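Local coordinates for DUF3845 domain-containing protein (Bacteroides thetaiotaomicron VPI-5482, PDB 3GF6) that is a bacterial lipoprotein of unknown function, with an all-beta sandwich fold probably related to the C1q and TNF domains, at residues 44-49 with 57-62; 63-68 with 207-212; 122-127 with 194-199. All coordinates share one frame; numbering follows the deposited sequence. Where two conformers were deposited one is given.

Contact 1 (44-49 with 57-62)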
# COMPACT_ATOMS: atom_id res chain seq x y z
N THR A 44 3.87 15.82 -1.04
CA THR A 44 2.97 16.22 0.05
C THR A 44 3.82 16.48 1.30
O THR A 44 4.70 15.69 1.59
CB THR A 44 1.94 15.09 0.38
OG1 THR A 44 1.04 14.88 -0.73
CG2 THR A 44 1.15 15.39 1.66
N ILE A 45 3.55 17.56 2.02
CA ILE A 45 4.22 17.81 3.29
C ILE A 45 3.54 16.96 4.36
O ILE A 45 2.32 17.05 4.54
CB ILE A 45 4.17 19.31 3.67
CG1 ILE A 45 5.18 20.09 2.82
CG2 ILE A 45 4.48 19.53 5.14
CD1 ILE A 45 5.00 21.59 2.88
N ALA A 46 4.32 16.11 5.03
CA ALA A 46 3.88 15.34 6.17
C ALA A 46 4.16 16.13 7.45
O ALA A 46 5.29 16.62 7.69
CB ALA A 46 4.54 13.98 6.20
N GLN A 47 3.11 16.29 8.25
CA GLN A 47 3.15 16.87 9.55
C GLN A 47 1.86 16.57 10.33
O GLN A 47 0.81 16.34 9.73
CB GLN A 47 3.36 18.40 9.48
CG GLN A 47 2.23 19.18 8.90
CD GLN A 47 2.49 20.71 8.88
OE1 GLN A 47 3.12 21.27 9.78
NE2 GLN A 47 2.03 21.37 7.84
N TYR A 48 1.95 16.60 11.65
CA TYR A 48 0.80 16.42 12.49
C TYR A 48 0.13 17.75 12.79
O TYR A 48 0.77 18.64 13.35
CB TYR A 48 1.21 15.75 13.82
CG TYR A 48 1.48 14.28 13.67
CD1 TYR A 48 0.45 13.39 13.39
CD2 TYR A 48 2.76 13.79 13.75
CE1 TYR A 48 0.73 12.06 13.22
CE2 TYR A 48 3.04 12.48 13.63
CZ TYR A 48 2.04 11.60 13.34
OH TYR A 48 2.30 10.26 13.16
N PRO A 49 -1.17 17.88 12.47
CA PRO A 49 -1.83 19.08 12.94
C PRO A 49 -1.96 19.05 14.46
O PRO A 49 -1.98 17.98 15.07
CB PRO A 49 -3.21 19.04 12.28
CG PRO A 49 -3.22 17.82 11.39
CD PRO A 49 -2.11 16.94 11.84
N LEU A 57 7.09 11.09 11.99
CA LEU A 57 5.95 11.20 11.06
C LEU A 57 5.48 9.81 10.62
O LEU A 57 6.17 9.13 9.84
CB LEU A 57 6.35 12.04 9.85
CG LEU A 57 6.83 13.47 10.10
CD1 LEU A 57 7.52 13.99 8.82
CD2 LEU A 57 5.68 14.37 10.51
N THR A 58 4.30 9.42 11.09
CA THR A 58 3.70 8.12 10.76
C THR A 58 2.56 8.39 9.78
O THR A 58 1.64 9.19 10.07
CB THR A 58 3.19 7.43 12.00
OG1 THR A 58 4.23 7.40 12.99
CG2 THR A 58 2.74 6.01 11.62
N PHE A 59 2.62 7.75 8.60
CA PHE A 59 1.59 7.97 7.58
C PHE A 59 1.43 6.81 6.67
O PHE A 59 2.29 5.91 6.63
CB PHE A 59 1.84 9.26 6.77
CG PHE A 59 3.20 9.35 6.15
CD1 PHE A 59 3.49 8.75 4.93
CD2 PHE A 59 4.20 10.03 6.79
CE1 PHE A 59 4.81 8.83 4.40
CE2 PHE A 59 5.48 10.12 6.26
CZ PHE A 59 5.77 9.54 5.06
N MSE A 60 0.28 6.78 5.97
CA MSE A 60 0.04 5.72 5.05
C MSE A 60 -0.34 6.27 3.68
O MSE A 60 -0.71 7.44 3.54
CB MSE A 60 -1.01 4.72 5.58
CG MSE A 60 -2.31 5.32 5.73
SE MSE A 60 -3.46 5.03 4.17
CE MSE A 60 -4.95 5.65 5.26
N ILE A 61 -0.18 5.40 2.69
CA ILE A 61 -0.43 5.76 1.29
C ILE A 61 -1.57 4.90 0.78
O ILE A 61 -1.57 3.65 0.90
CB ILE A 61 0.81 5.54 0.39
CG1 ILE A 61 2.03 6.27 0.93
CG2 ILE A 61 0.48 5.95 -1.08
CD1 ILE A 61 1.85 7.76 1.08
N ASP A 62 -2.58 5.56 0.21
CA ASP A 62 -3.62 4.85 -0.56
C ASP A 62 -3.03 4.69 -1.96
O ASP A 62 -2.77 5.68 -2.65
CB ASP A 62 -4.93 5.65 -0.66
CG ASP A 62 -5.72 5.67 0.66
OD1 ASP A 62 -5.36 5.01 1.64
OD2 ASP A 62 -6.72 6.41 0.71

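Contact 2 (63-68 with 207-212). With EDO (1,2-ethanediol), chain F.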
# COMPACT_ATOMS: atom_id res chain seq x y z
N LEU A 63 -2.84 3.45 -2.39
CA LEU A 63 -2.14 3.16 -3.64
C LEU A 63 -3.12 3.12 -4.81
O LEU A 63 -4.11 2.38 -4.79
CB LEU A 63 -1.40 1.84 -3.56
CG LEU A 63 -0.17 1.87 -2.64
CD1 LEU A 63 0.22 0.41 -2.40
CD2 LEU A 63 0.96 2.67 -3.23
N LYS A 64 -2.85 3.95 -5.81
CA LYS A 64 -3.77 4.10 -6.93
C LYS A 64 -2.98 4.18 -8.24
O LYS A 64 -1.82 4.57 -8.24
CB LYS A 64 -4.62 5.37 -6.77
CG LYS A 64 -5.48 5.36 -5.53
CD LYS A 64 -6.38 6.60 -5.43
CE LYS A 64 -7.09 6.56 -4.08
NZ LYS A 64 -8.04 7.67 -3.89
N ASN A 65 -3.65 3.85 -9.36
CA ASN A 65 -3.12 4.01 -10.71
C ASN A 65 -4.08 4.87 -11.51
O ASN A 65 -5.29 4.77 -11.29
CB ASN A 65 -2.87 2.66 -11.39
CG ASN A 65 -1.94 1.76 -10.58
OD1 ASN A 65 -0.83 2.14 -10.31
ND2 ASN A 65 -2.42 0.56 -10.18
N GLN A 66 -3.56 5.69 -12.44
CA GLN A 66 -4.36 6.79 -13.01
C GLN A 66 -5.41 6.35 -14.04
O GLN A 66 -6.39 7.07 -14.23
CB GLN A 66 -3.50 7.90 -13.59
CG GLN A 66 -2.64 8.66 -12.55
CD GLN A 66 -2.17 10.00 -13.07
OE1 GLN A 66 -1.05 10.12 -13.60
NE2 GLN A 66 -3.02 11.01 -12.97
N GLN A 67 -5.17 5.26 -14.76
CA GLN A 67 -6.10 4.75 -15.79
C GLN A 67 -6.92 3.61 -15.27
O GLN A 67 -6.41 2.72 -14.56
CB GLN A 67 -5.34 4.25 -17.04
CG GLN A 67 -4.33 5.22 -17.63
CD GLN A 67 -4.88 6.58 -17.90
OE1 GLN A 67 -4.24 7.60 -17.59
NE2 GLN A 67 -6.05 6.62 -18.50
N LYS A 68 -8.21 3.59 -15.67
CA LYS A 68 -9.12 2.48 -15.37
C LYS A 68 -9.34 1.77 -16.68
O LYS A 68 -9.54 2.42 -17.71
CB LYS A 68 -10.48 2.98 -14.87
CG LYS A 68 -11.40 1.89 -14.35
CD LYS A 68 -12.80 2.36 -14.10
CE LYS A 68 -13.59 2.68 -15.40
NZ LYS A 68 -15.08 2.70 -15.16
N LEU A 207 6.55 10.37 -3.46
CA LEU A 207 6.38 8.98 -3.81
C LEU A 207 6.18 8.95 -5.31
O LEU A 207 5.10 9.37 -5.80
CB LEU A 207 5.19 8.31 -3.08
CG LEU A 207 4.99 6.80 -3.37
CD1 LEU A 207 6.18 6.03 -2.72
CD2 LEU A 207 3.66 6.27 -2.88
N ARG A 208 7.18 8.46 -6.03
CA ARG A 208 7.02 8.17 -7.48
C ARG A 208 6.38 6.82 -7.71
O ARG A 208 6.82 5.81 -7.14
CB ARG A 208 8.34 8.26 -8.22
CG ARG A 208 8.17 8.09 -9.74
CD ARG A 208 9.46 8.19 -10.49
NE ARG A 208 10.42 7.15 -10.14
CZ ARG A 208 11.51 7.32 -9.38
NH1 ARG A 208 11.82 8.50 -8.84
NH2 ARG A 208 12.30 6.27 -9.16
N ILE A 209 5.31 6.79 -8.51
CA ILE A 209 4.69 5.53 -8.94
C ILE A 209 5.04 5.46 -10.43
O ILE A 209 4.65 6.35 -11.24
CB ILE A 209 3.18 5.52 -8.75
CG1 ILE A 209 2.84 5.63 -7.26
CG2 ILE A 209 2.53 4.29 -9.45
CD1 ILE A 209 3.32 4.41 -6.37
N ASP A 210 5.82 4.43 -10.77
CA ASP A 210 6.31 4.25 -12.14
C ASP A 210 5.17 3.72 -13.00
O ASP A 210 4.24 3.02 -12.53
CB ASP A 210 7.50 3.31 -12.22
CG ASP A 210 8.81 3.93 -11.69
OD1 ASP A 210 8.83 5.06 -11.23
OD2 ASP A 210 9.83 3.24 -11.71
N LYS A 211 5.28 4.01 -14.28
CA LYS A 211 4.24 3.67 -15.26
C LYS A 211 3.95 2.18 -15.36
O LYS A 211 2.87 1.81 -15.78
CB LYS A 211 4.60 4.26 -16.63
CG LYS A 211 5.56 3.48 -17.45
CD LYS A 211 5.94 4.23 -18.74
CE LYS A 211 7.38 4.68 -18.74
NZ LYS A 211 8.34 3.52 -18.69
N GLU A 212 4.90 1.32 -14.97
CA GLU A 212 4.71 -0.13 -15.00
C GLU A 212 3.74 -0.63 -13.92
O GLU A 212 3.28 -1.75 -13.99
CB GLU A 212 6.05 -0.85 -14.79
CG GLU A 212 7.05 -0.73 -15.94
CD GLU A 212 7.84 0.56 -15.99
OE1 GLU A 212 7.77 1.44 -15.10
OE2 GLU A 212 8.53 0.71 -16.99
C1 EDO F . 12.37 12.29 -7.74
O1 EDO F . 13.20 11.15 -8.04
C2 EDO F . 10.91 11.86 -7.81
O2 EDO F . 10.65 11.09 -9.00

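Contact 3 (122-127 with 194-199)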
# COMPACT_ATOMS: atom_id res chain seq x y z
N LEU A 122 10.05 5.85 -2.85
CA LEU A 122 9.77 6.75 -1.74
C LEU A 122 11.03 7.57 -1.47
O LEU A 122 12.11 7.01 -1.34
CB LEU A 122 9.39 5.96 -0.48
CG LEU A 122 9.11 6.75 0.81
CD1 LEU A 122 7.89 7.65 0.71
CD2 LEU A 122 8.98 5.75 1.97
N LEU A 123 10.86 8.89 -1.40
CA LEU A 123 11.94 9.81 -1.03
C LEU A 123 11.52 10.81 0.03
O LEU A 123 10.60 11.62 -0.21
CB LEU A 123 12.42 10.64 -2.25
CG LEU A 123 12.77 9.90 -3.53
CD1 LEU A 123 11.50 9.70 -4.37
CD2 LEU A 123 13.91 10.64 -4.35
N VAL A 124 12.25 10.84 1.16
CA VAL A 124 12.22 12.00 2.06
C VAL A 124 13.03 13.14 1.50
O VAL A 124 13.94 12.92 0.69
CB VAL A 124 12.77 11.71 3.50
CG1 VAL A 124 12.29 10.40 3.97
CG2 VAL A 124 14.29 11.77 3.53
N SER A 125 12.72 14.37 1.92
CA SER A 125 13.43 15.54 1.40
C SER A 125 14.52 15.91 2.36
O SER A 125 14.34 15.80 3.58
CB SER A 125 12.50 16.74 1.16
OG SER A 125 11.55 16.41 0.15
N GLY A 126 15.66 16.35 1.81
CA GLY A 126 16.75 16.86 2.64
C GLY A 126 17.42 15.75 3.45
O GLY A 126 17.31 14.56 3.10
N ASP A 127 18.09 16.14 4.54
CA ASP A 127 18.97 15.21 5.30
C ASP A 127 18.68 15.09 6.80
O ASP A 127 19.48 14.55 7.54
CB ASP A 127 20.42 15.61 5.12
CG ASP A 127 20.67 17.03 5.52
OD1 ASP A 127 20.02 17.50 6.48
OD2 ASP A 127 21.52 17.68 4.88
N ILE A 194 4.13 3.66 6.53
CA ILE A 194 5.44 4.30 6.67
C ILE A 194 5.59 4.97 8.03
O ILE A 194 4.63 5.51 8.58
CB ILE A 194 5.68 5.35 5.52
CG1 ILE A 194 5.75 4.65 4.18
CG2 ILE A 194 7.02 6.16 5.76
CD1 ILE A 194 5.41 5.61 3.00
N ASN A 195 6.81 4.98 8.57
CA ASN A 195 7.13 5.88 9.66
C ASN A 195 8.50 6.49 9.39
O ASN A 195 9.40 5.79 9.01
CB ASN A 195 7.17 5.18 11.03
CG ASN A 195 7.41 6.18 12.17
OD1 ASN A 195 6.72 7.20 12.26
ND2 ASN A 195 8.44 5.92 13.00
N LEU A 196 8.61 7.80 9.53
CA LEU A 196 9.93 8.45 9.47
C LEU A 196 10.36 8.93 10.84
O LEU A 196 9.55 9.40 11.63
CB LEU A 196 9.90 9.68 8.55
CG LEU A 196 9.20 9.54 7.20
CD1 LEU A 196 9.14 10.91 6.44
CD2 LEU A 196 9.85 8.47 6.33
N ALA A 197 11.66 8.81 11.11
CA ALA A 197 12.29 9.33 12.32
C ALA A 197 13.27 10.40 11.89
O ALA A 197 13.95 10.27 10.87
CB ALA A 197 12.98 8.18 13.11
N GLY A 198 13.33 11.51 12.63
CA GLY A 198 14.14 12.65 12.22
C GLY A 198 14.28 13.71 13.30
O GLY A 198 14.03 13.46 14.48
N GLN A 199 14.71 14.89 12.88
CA GLN A 199 15.04 15.96 13.83
C GLN A 199 14.08 17.15 13.77
O GLN A 199 14.18 18.05 14.59
CB GLN A 199 16.46 16.48 13.58
CG GLN A 199 17.55 15.42 13.44
CD GLN A 199 17.45 14.34 14.48
OE1 GLN A 199 17.37 13.14 14.14
NE2 GLN A 199 17.42 14.72 15.74

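Contact 1 (44-49 with 57-62)
Gln47 and Leu57 mark the closest backbone approach, 6.5 Å between their CA atoms, and no backbone hydrogen bond crosses the gap. Leu57 fills it by splitting its two methyls: CD1 lies 4.0 Å from Ala46 CB, while CD2 rests 3.7 Å from Gln47 CA. CG stands beside the backbone N (chi1 -59°), a setting that carries both methyls against the facing chain. Ala46 CB also meets the Phe59 ring obliquely, 4.0 Å from CE2. The absence of backbone pairing fits a beta sandwich: strand 40-46 pairs with 203-219 in one antiparallel sheet, strand 56-62 with 82-85 and 187-198 in the other, and Leu57, Ala46 and Phe59 pack in the layer where the two meet. Past the end of the strand, the Tyr48 ring meets Leu57 obliquely, CE2 4.1 Å from its CA. The Tyr48 hydroxyl accepts the amide of Thr58, N to Tyr48 OH 3.0 Å at a somewhat bent 147°, and also bonds Ser86 OG. That second partner helps fix the buried phenol oxygen, while Thr58 OG1 is hydrogen-bonded to Asn195 OD1.

Contact 2 (63-68 with 207-212)
Ile209 meets two side chains of 63-68 with two different branches. Its CD1 lies 4.3 Å from Leu63 CD2, a loose methyl-to-methyl touch, and its CG2 lies 4.1 Å from Asn65 OD1, the two side chains crossing at about a right angle. With CG1 beside the backbone N (chi1 -63°), the branches spread so that one faces the leucine and the other the amide. The touch between Asn65 and Ile209 is a van der Waals contact. Asn65 ND2 bonds Ser34 OG and its OD1 bonds Asn36 ND2, which together fix the rotation of the amide. No hydrogen bond joins the segments, and the nearest CA atoms, those of Asn65 and Ile209, stand 8.2 Å apart.

Arg208 makes no contact with 63-68 and spends its guanidinium on other groups. A bend at chi3 (62°) brings its NE 2.8 Å from Asp210 OD1, which receives it on the syn lone pair, nearly in the guanidinium plane; NH2 pairs with Glu121, and NH1 donates to O2 of 1,2-ethanediol at 2.8 Å, the diol probably coming from the crystallisation liquor. A leucine here would remove the guanidinium and is likely to leave Glu121 without this mate and Asp210 without one of its cationic partners, the bridge to Lys119 remaining.

Strand 203-219 runs between strands 40-46 and 112-123, and Ile209 also touches Tyr40 and Leu118 of these neighbours, while Leu63, just after strand 56-62, packs on Phe190 and Leu192 of strand 187-198 in the opposing sheet.

Contact 3 (122-127 with 194-199)
Leu122 sets both its methyls against the end of Ile194: CD2 is 3.7 Å and CD1 3.9 Å from Ile194 CD1, so a single isoleucine methyl faces the fork of the leucine. The two side chains reach toward each other tip to tip. Ile194 is extended at its outer torsion (chi2 157°), which pushes CD1 out to full length; Leu122 has CG opposite the backbone N (chi1 178°), sending its fork across the gap. Such reach is needed, because the CA atoms of this pair are 9.8 Å apart.

Two residues further along each chain the spacing narrows to 8.5 Å between the CA atoms of Val124 and Leu196, and the packing changes with it. Here the side chains slide past each other in opposite directions, and Val124 CG1 touches both leucine methyls, CD2 at 3.9 Å and CD1 at 4.0 Å.

This every-second-residue pattern is the face-to-face packing of a beta sandwich. Strand 112-123 belongs to one antiparallel sheet and strand 187-198 to the other. Leu122 also touches Val205 and Leu207 of strand 203-219, whereas Phe59, Val134 and Trp129 lie around Ile194 and Leu196 in the sheet that those two share.

All four touching residues are buried and purely aliphatic, and no hydrogen bond spans the 158 Å² of surface buried between the segments, both sides summed. The contact therefore has no directional bond to dictate its geometry: between these segments the fit depends on side-chain shape and length, and the attraction is hydrophobic and dispersive.

Contacts 1 and 3 join the two sheets of the sandwich, while in contact 2 the chain leaving strand 56-62 crosses over to the sheet of 203-219. The centres of contacts 1 and 3 are about 11 Å apart, and within one sheet Leu57 O is 2.8 Å from Leu196 N and Thr58 OG1 2.6 Å from Asn195 OD1, both probable hydrogen bonds. Contact 2 lies about 19 Å from contact 1 and 21 Å from contact 3, centre to centre. Leu207 ties it to both, with CD2 3.7 Å from Ile61 CG2 and CD1 3.8 Å from Leu122 CA. With the function unknown, none can be tied to an active site; the ethanediol beside Arg208 is probably a crystallisation component.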